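Local coordinates for PHD-type domain-containing protein (Chaetomium thermophilum, PDB 6VHF) that joins the COMPASS histone H3K4 methyltransferase complex as Cfp1, this piece being its RbBP5-interacting domain with a non-canonical zinc finger, at residues P4-E9 with Q168-G173; Q32-A37 with L144-V149; I38-A43 with D60-T65. All blocks are in the same frame, centred on the assembly; numbering follows the deposited sequence.

Interactions 1 and 2 join the same two elements, helix 4-46 and helix 141-177, with centres 39 Å apart. Interaction 1 pairs the start of the first helix with the late turns of the second and lies on the surface, where carboxylate-bearing chains meet one valine. Interaction 2 pairs the late turns of the first with the start of the second, is partly buried and is mainly apolar, without a hydrogen bond across it. Interaction 3, whose centre is 9 Å from that of interaction 2, continues along helix 4-46 but joins it to the approach to helix 64-77. Both lie toward the zinc end of the fold; interaction 3 differs in relying on charge and a water. Ala37 and Leu63 touch between these two neighbouring contacts.

Interaction 1. Residues P4-E9 with Q168-G173; sequences PEEYAE and QRVRDG
With chi1 of 165°, Val170 sets CG1 anti to its backbone N and CG2 beside it, and each branch meets a different glutamate. On the opposing helix, Glu6 and Glu9 both carry CG anti to the carbonyl carbon (chi1 -72° and -60°), and each chain runs on extended from there. Val170 CG1 rests against the aliphatic root of Glu6, at 3.9 Å from CG; CB of Glu6 is equally near. The other branch, Val170 CG2, meets the end of Glu9 instead, 3.8 Å from its OE2. One glutamate thus offers methylenes and the other a carboxylate oxygen, and no hydrogen bond crosses the contact. The backbones are closest between Glu6 and Val170, whose CA atoms lie 6.9 Å apart. The contact joins the first turns of helix 4-46 to the late turns of helix 141-177, as expected for the far end of a long antiparallel helix pair. It is a surface contact: Glu6, Glu9 and Val170 all stay partly exposed, and of the 144 Å² buried between the segments, both sides summed, Val170 contributes 69 Å². The carboxylate of Glu6 is turned to its own helix start: its OE2 accepts a hydrogen bond from Thr3 N, just ahead of the helix, while CB and CG lie against Val170.

Interaction 2. Residues Q32-A37 with L144-V149; sequences QLIELA and LLTKTV
Helix 32-37 and helix 144-149 run antiparallel, their short axes 10.2 Å apart at closest approach and 170° apart in direction, with Ile34 and Thr146 nearest in backbone at 7.1 Å between CA atoms. The contact joins helix 4-46 to the start of helix 141-177, with the Leu145 side chain about 11 Å from the bound zinc ion. Within 32-37, Ile34 is the residue that makes the contact. Its CG1 lies anti to the carbonyl carbon (chi1 -62°), and the chain then extends, which drives CD1 across to the opposing helix. There CD1 of Ile34 sits 3.7 Å from CB of Leu145 and equally close to that residue's carbonyl O, while CG2 of Val149 approaches CD1 from a turn further on, at 4.2 Å. The second branch, Ile34 CG2, meets Thr146 OG1 at 3.7 Å. Ile34 thus lies against three residues on one face of the opposing helix. Leu63 from the neighbouring loop also packs on Ile34, and Val66 of helix 64-77 touches both Leu145 and Val149, so a third element closes in beside the pair. The hydroxyl of Thr146 is hydrogen-bonded to Gly142 O of its own helix, which is consistent with an oxygen lying against a methyl group here. The contact itself rests on van der Waals packing, mainly apolar, with no hydrogen bond across it.

Interaction 3. Residues I38-A43 with D60-T65; sequences IARREA and DTRLDT
An Asx turn at Asp60, leading into helix 64-77, meets Arg40 of helix 4-46 about 10 Å from the bound zinc ion, measured from the Asp60 side chain. Asp60 OD1 accepts from Arg62 N at 3.0 Å on its anti lone pair, which closes the turn. The side chain of Arg62 then folds back, bent at chi3 (-67°), and grips the same carboxylate side-on: NE donates to OD1 of Asp60 at 3.0 Å and NH2 to OD2 at 2.9 Å, a salt bridge in which both nitrogens come from above the carboxylate plane. Across the contact, Arg40 CD lies 3.8 Å from Arg62 NH2, at the edge of the Arg62 guanidinium. The two guanidinium planes stand 84° apart, and the Asp60 carboxylate, bonded to Arg62 and linked to Arg40 through a water, probably offsets some of their like charge. Arg40 makes no direct salt bridge to Asp60, while its NH2 is hydrogen-bonded to Pro124 O. One water instead links the two charges: it accepts from Arg40 NE at 2.7 Å, lying in the guanidinium plane, and donates to Asp60 OD2 at 2.6 Å.

Interaction 1. Residues P4-E9 with Q168-G173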
# COMPACT_ATOMS: atom_id res chain seq x y z
N PRO A 4 12.11 -33.28 -0.07
CA PRO A 4 10.69 -32.90 -0.01
C PRO A 4 10.42 -31.61 0.76
O PRO A 4 9.56 -30.82 0.35
CB PRO A 4 10.05 -34.11 0.67
CG PRO A 4 10.89 -35.26 0.22
CD PRO A 4 12.30 -34.74 0.06
N GLU A 5 11.11 -31.39 1.88
CA GLU A 5 10.82 -30.20 2.67
C GLU A 5 11.38 -28.94 2.01
O GLU A 5 10.81 -27.86 2.16
CB GLU A 5 11.37 -30.37 4.10
CG GLU A 5 11.63 -29.04 4.84
CD GLU A 5 10.36 -28.43 5.44
OE1 GLU A 5 9.32 -29.12 5.33
OE2 GLU A 5 10.40 -27.28 5.95
N GLU A 6 12.50 -29.07 1.27
CA GLU A 6 13.05 -27.95 0.53
C GLU A 6 12.14 -27.54 -0.62
O GLU A 6 11.99 -26.34 -0.90
CB GLU A 6 14.47 -28.29 0.02
CG GLU A 6 15.55 -28.32 1.15
CD GLU A 6 16.86 -29.05 0.78
OE1 GLU A 6 17.90 -28.76 1.41
OE2 GLU A 6 16.84 -29.92 -0.11
N TYR A 7 11.52 -28.51 -1.31
CA TYR A 7 10.51 -28.17 -2.31
C TYR A 7 9.37 -27.39 -1.69
O TYR A 7 8.88 -26.40 -2.26
CB TYR A 7 9.95 -29.42 -2.99
CG TYR A 7 10.85 -30.09 -4.01
CD1 TYR A 7 11.19 -29.44 -5.18
CD2 TYR A 7 11.32 -31.39 -3.82
CE1 TYR A 7 12.00 -30.04 -6.12
CE2 TYR A 7 12.14 -32.01 -4.76
CZ TYR A 7 12.48 -31.33 -5.92
OH TYR A 7 13.29 -31.90 -6.87
N ALA A 8 8.92 -27.83 -0.51
CA ALA A 8 7.81 -27.15 0.14
C ALA A 8 8.18 -25.71 0.50
O ALA A 8 7.35 -24.80 0.37
CB ALA A 8 7.38 -27.94 1.38
N GLU A 9 9.42 -25.48 0.93
CA GLU A 9 9.84 -24.13 1.31
C GLU A 9 9.98 -23.23 0.08
O GLU A 9 9.52 -22.08 0.09
CB GLU A 9 11.16 -24.18 2.07
CG GLU A 9 11.11 -24.99 3.35
CD GLU A 9 12.46 -25.05 4.04
OE1 GLU A 9 12.66 -25.95 4.88
OE2 GLU A 9 13.31 -24.20 3.72
N GLN A 168 17.77 -18.69 -2.88
CA GLN A 168 19.12 -19.02 -3.33
C GLN A 168 19.90 -19.77 -2.26
O GLN A 168 20.71 -20.65 -2.58
CB GLN A 168 19.87 -17.76 -3.77
CG GLN A 168 21.38 -17.94 -3.93
CD GLN A 168 21.79 -18.90 -5.06
OE1 GLN A 168 20.96 -19.57 -5.67
NE2 GLN A 168 23.09 -18.96 -5.32
N ARG A 169 19.64 -19.48 -0.98
CA ARG A 169 20.35 -20.18 0.09
C ARG A 169 19.91 -21.64 0.18
O ARG A 169 20.75 -22.53 0.33
CB ARG A 169 20.14 -19.48 1.43
CG ARG A 169 21.32 -18.59 1.84
CD ARG A 169 20.88 -17.52 2.80
NE ARG A 169 19.86 -18.02 3.72
CZ ARG A 169 18.87 -17.29 4.20
NH1 ARG A 169 18.75 -16.02 3.84
NH2 ARG A 169 17.98 -17.83 5.03
N VAL A 170 18.61 -21.91 0.08
CA VAL A 170 18.14 -23.30 0.10
C VAL A 170 18.74 -24.08 -1.07
O VAL A 170 19.33 -25.16 -0.88
CB VAL A 170 16.61 -23.35 0.10
CG1 VAL A 170 16.13 -24.75 -0.25
CG2 VAL A 170 16.07 -22.92 1.46
N ARG A 171 18.64 -23.54 -2.29
CA ARG A 171 19.24 -24.21 -3.44
C ARG A 171 20.75 -24.38 -3.26
O ARG A 171 21.30 -25.40 -3.69
CB ARG A 171 18.94 -23.44 -4.73
CG ARG A 171 17.49 -23.43 -5.16
CD ARG A 171 17.39 -22.82 -6.53
NE ARG A 171 18.08 -21.53 -6.59
CZ ARG A 171 17.46 -20.35 -6.50
NH1 ARG A 171 16.14 -20.30 -6.34
NH2 ARG A 171 18.16 -19.21 -6.56
N ASP A 172 21.42 -23.40 -2.65
CA ASP A 172 22.84 -23.57 -2.32
C ASP A 172 23.06 -24.73 -1.36
O ASP A 172 24.03 -25.49 -1.51
CB ASP A 172 23.41 -22.28 -1.72
CG ASP A 172 23.66 -21.20 -2.75
OD1 ASP A 172 23.77 -21.53 -3.96
OD2 ASP A 172 23.77 -20.01 -2.35
N GLY A 173 22.20 -24.89 -0.36
CA GLY A 173 22.36 -25.99 0.59
C GLY A 173 22.19 -27.34 -0.07
O GLY A 173 22.95 -28.28 0.21

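Interaction 2. Residues Q32-A37 with L144-V149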
# COMPACT_ATOMS: atom_id res chain seq x y z
N GLN A 32 -2.86 6.09 -6.80
CA GLN A 32 -3.77 6.76 -7.73
C GLN A 32 -4.99 7.31 -7.01
O GLN A 32 -5.42 8.44 -7.29
CB GLN A 32 -4.22 5.80 -8.83
CG GLN A 32 -3.11 5.18 -9.65
CD GLN A 32 -3.67 4.43 -10.84
OE1 GLN A 32 -3.96 3.25 -10.76
NE2 GLN A 32 -3.86 5.14 -11.95
N LEU A 33 -5.56 6.53 -6.10
CA LEU A 33 -6.69 7.01 -5.31
C LEU A 33 -6.35 8.30 -4.59
O LEU A 33 -7.12 9.27 -4.61
CB LEU A 33 -7.12 5.93 -4.32
CG LEU A 33 -8.23 6.28 -3.34
CD1 LEU A 33 -9.53 6.55 -4.09
CD2 LEU A 33 -8.41 5.15 -2.31
N ILE A 34 -5.18 8.35 -3.95
CA ILE A 34 -4.74 9.56 -3.27
C ILE A 34 -4.61 10.70 -4.27
O ILE A 34 -5.04 11.83 -4.01
CB ILE A 34 -3.42 9.31 -2.53
CG1 ILE A 34 -3.60 8.24 -1.45
CG2 ILE A 34 -2.92 10.59 -1.90
CD1 ILE A 34 -2.26 7.75 -0.89
N GLU A 35 -4.00 10.43 -5.43
CA GLU A 35 -3.95 11.45 -6.47
C GLU A 35 -5.35 11.89 -6.89
O GLU A 35 -5.60 13.09 -7.06
CB GLU A 35 -3.17 10.93 -7.68
CG GLU A 35 -2.22 11.95 -8.29
CD GLU A 35 -1.34 11.36 -9.40
OE1 GLU A 35 -1.54 11.75 -10.58
OE2 GLU A 35 -0.46 10.51 -9.09
N LEU A 36 -6.28 10.95 -7.08
CA LEU A 36 -7.63 11.35 -7.47
C LEU A 36 -8.26 12.24 -6.40
O LEU A 36 -8.96 13.21 -6.73
CB LEU A 36 -8.49 10.12 -7.75
CG LEU A 36 -10.01 10.31 -7.80
CD1 LEU A 36 -10.40 11.26 -8.92
CD2 LEU A 36 -10.73 9.00 -7.96
N ALA A 37 -8.01 11.94 -5.12
CA ALA A 37 -8.56 12.73 -4.04
C ALA A 37 -7.98 14.14 -4.05
O ALA A 37 -8.73 15.12 -3.95
CB ALA A 37 -8.30 12.04 -2.69
N LEU A 144 1.04 12.67 3.94
CA LEU A 144 1.31 11.57 4.85
C LEU A 144 0.88 10.23 4.27
O LEU A 144 1.65 9.26 4.35
CB LEU A 144 0.64 11.83 6.20
CG LEU A 144 1.23 13.06 6.90
CD1 LEU A 144 0.81 13.14 8.36
CD2 LEU A 144 2.74 13.08 6.79
N LEU A 145 -0.32 10.14 3.69
CA LEU A 145 -0.77 8.91 3.05
C LEU A 145 0.12 8.54 1.87
O LEU A 145 0.39 7.35 1.63
CB LEU A 145 -2.21 9.05 2.57
CG LEU A 145 -3.41 9.19 3.52
CD1 LEU A 145 -4.72 9.05 2.74
CD2 LEU A 145 -3.33 8.16 4.62
N THR A 146 0.54 9.53 1.08
CA THR A 146 1.53 9.28 0.03
C THR A 146 2.79 8.64 0.62
O THR A 146 3.31 7.66 0.08
CB THR A 146 1.88 10.57 -0.70
OG1 THR A 146 0.78 10.97 -1.54
CG2 THR A 146 3.14 10.40 -1.55
N LYS A 147 3.28 9.20 1.73
CA LYS A 147 4.50 8.72 2.36
C LYS A 147 4.34 7.30 2.89
O LYS A 147 5.24 6.46 2.74
CB LYS A 147 4.91 9.68 3.47
CG LYS A 147 6.11 9.26 4.31
CD LYS A 147 6.55 10.36 5.29
CE LYS A 147 6.75 9.80 6.70
NZ LYS A 147 7.38 8.43 6.70
N THR A 148 3.19 7.00 3.52
CA THR A 148 2.97 5.65 4.01
C THR A 148 3.00 4.63 2.87
O THR A 148 3.68 3.61 2.96
CB THR A 148 1.64 5.55 4.74
OG1 THR A 148 1.59 6.55 5.76
CG2 THR A 148 1.50 4.17 5.36
N VAL A 149 2.24 4.91 1.80
CA VAL A 149 2.06 3.91 0.75
C VAL A 149 3.37 3.71 -0.01
O VAL A 149 3.79 2.57 -0.24
CB VAL A 149 0.90 4.31 -0.18
CG1 VAL A 149 0.79 3.32 -1.33
CG2 VAL A 149 -0.40 4.34 0.61

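Interaction 3. Residues I38-A43 with D60-T65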
# COMPACT_ATOMS: atom_id res chain seq x y z
N ILE A 38 -6.66 14.25 -4.21
CA ILE A 38 -6.03 15.56 -4.32
C ILE A 38 -6.63 16.36 -5.48
O ILE A 38 -6.98 17.53 -5.30
CB ILE A 38 -4.50 15.39 -4.45
CG1 ILE A 38 -3.91 15.02 -3.10
CG2 ILE A 38 -3.86 16.68 -4.93
CD1 ILE A 38 -2.56 14.28 -3.18
N ALA A 39 -6.78 15.74 -6.66
CA ALA A 39 -7.27 16.45 -7.84
C ALA A 39 -8.72 16.91 -7.68
O ALA A 39 -9.09 17.98 -8.16
CB ALA A 39 -7.16 15.57 -9.09
N ARG A 40 -9.55 16.07 -7.06
CA ARG A 40 -10.94 16.43 -6.83
C ARG A 40 -11.04 17.56 -5.81
O ARG A 40 -11.95 18.39 -5.89
CB ARG A 40 -11.74 15.22 -6.35
CG ARG A 40 -12.01 14.19 -7.42
CD ARG A 40 -12.87 13.04 -6.86
NE ARG A 40 -14.04 13.55 -6.15
CZ ARG A 40 -15.18 13.89 -6.75
NH1 ARG A 40 -15.30 13.72 -8.07
NH2 ARG A 40 -16.19 14.36 -6.03
N ARG A 41 -10.10 17.60 -4.87
CA ARG A 41 -10.02 18.69 -3.92
C ARG A 41 -9.64 19.99 -4.61
O ARG A 41 -10.27 21.03 -4.40
CB ARG A 41 -9.02 18.35 -2.81
CG ARG A 41 -8.89 19.45 -1.76
CD ARG A 41 -7.68 19.27 -0.84
NE ARG A 41 -7.62 20.40 0.08
CZ ARG A 41 -6.86 21.48 -0.09
NH1 ARG A 41 -6.03 21.56 -1.12
NH2 ARG A 41 -6.91 22.47 0.80
N GLU A 42 -8.63 19.94 -5.48
CA GLU A 42 -8.25 21.13 -6.23
C GLU A 42 -9.39 21.60 -7.13
O GLU A 42 -9.62 22.81 -7.27
CB GLU A 42 -6.98 20.87 -7.03
CG GLU A 42 -6.60 21.98 -8.01
CD GLU A 42 -5.56 21.56 -9.06
OE1 GLU A 42 -5.27 22.38 -9.98
OE2 GLU A 42 -5.07 20.40 -8.99
N ALA A 43 -10.15 20.67 -7.73
CA ALA A 43 -11.25 21.11 -8.58
C ALA A 43 -12.34 21.83 -7.77
O ALA A 43 -12.88 22.86 -8.21
CB ALA A 43 -11.86 19.95 -9.36
N ASP A 60 -11.17 12.41 1.03
CA ASP A 60 -12.19 11.56 0.44
C ASP A 60 -12.42 10.32 1.32
O ASP A 60 -11.47 9.71 1.82
CB ASP A 60 -11.77 11.13 -0.96
CG ASP A 60 -12.91 10.61 -1.79
OD1 ASP A 60 -13.52 9.59 -1.40
OD2 ASP A 60 -13.18 11.21 -2.86
N THR A 61 -13.70 9.95 1.48
CA THR A 61 -14.06 8.82 2.33
C THR A 61 -13.41 7.53 1.86
O THR A 61 -13.13 6.64 2.67
CB THR A 61 -15.57 8.64 2.36
OG1 THR A 61 -16.20 9.90 2.60
CG2 THR A 61 -15.98 7.66 3.45
N ARG A 62 -13.20 7.39 0.55
CA ARG A 62 -12.59 6.18 0.02
C ARG A 62 -11.15 6.02 0.49
O ARG A 62 -10.63 4.91 0.45
CB ARG A 62 -12.64 6.20 -1.50
CG ARG A 62 -14.05 6.12 -2.08
CD ARG A 62 -14.03 6.43 -3.56
NE ARG A 62 -13.67 7.82 -3.83
CZ ARG A 62 -13.74 8.36 -5.04
NH1 ARG A 62 -14.14 7.63 -6.07
NH2 ARG A 62 -13.41 9.64 -5.23
N LEU A 63 -10.51 7.10 0.95
CA LEU A 63 -9.14 7.01 1.43
C LEU A 63 -9.01 6.16 2.69
O LEU A 63 -7.89 5.87 3.10
CB LEU A 63 -8.56 8.41 1.68
CG LEU A 63 -8.39 9.28 0.43
CD1 LEU A 63 -8.07 10.73 0.77
CD2 LEU A 63 -7.33 8.73 -0.51
N ASP A 64 -10.13 5.76 3.30
CA ASP A 64 -10.05 4.83 4.42
C ASP A 64 -9.56 3.46 3.97
O ASP A 64 -8.94 2.74 4.76
CB ASP A 64 -11.40 4.72 5.10
CG ASP A 64 -11.83 6.03 5.72
OD1 ASP A 64 -11.02 6.99 5.72
OD2 ASP A 64 -12.98 6.11 6.17
N THR A 65 -9.82 3.09 2.70
CA THR A 65 -9.22 1.90 2.11
C THR A 65 -7.71 1.89 2.30
O THR A 65 -7.12 0.84 2.56
CB THR A 65 -9.57 1.84 0.62
OG1 THR A 65 -10.97 2.05 0.47
CG2 THR A 65 -9.22 0.49 0.05
O HOH W 1 -13.41 13.71 -3.49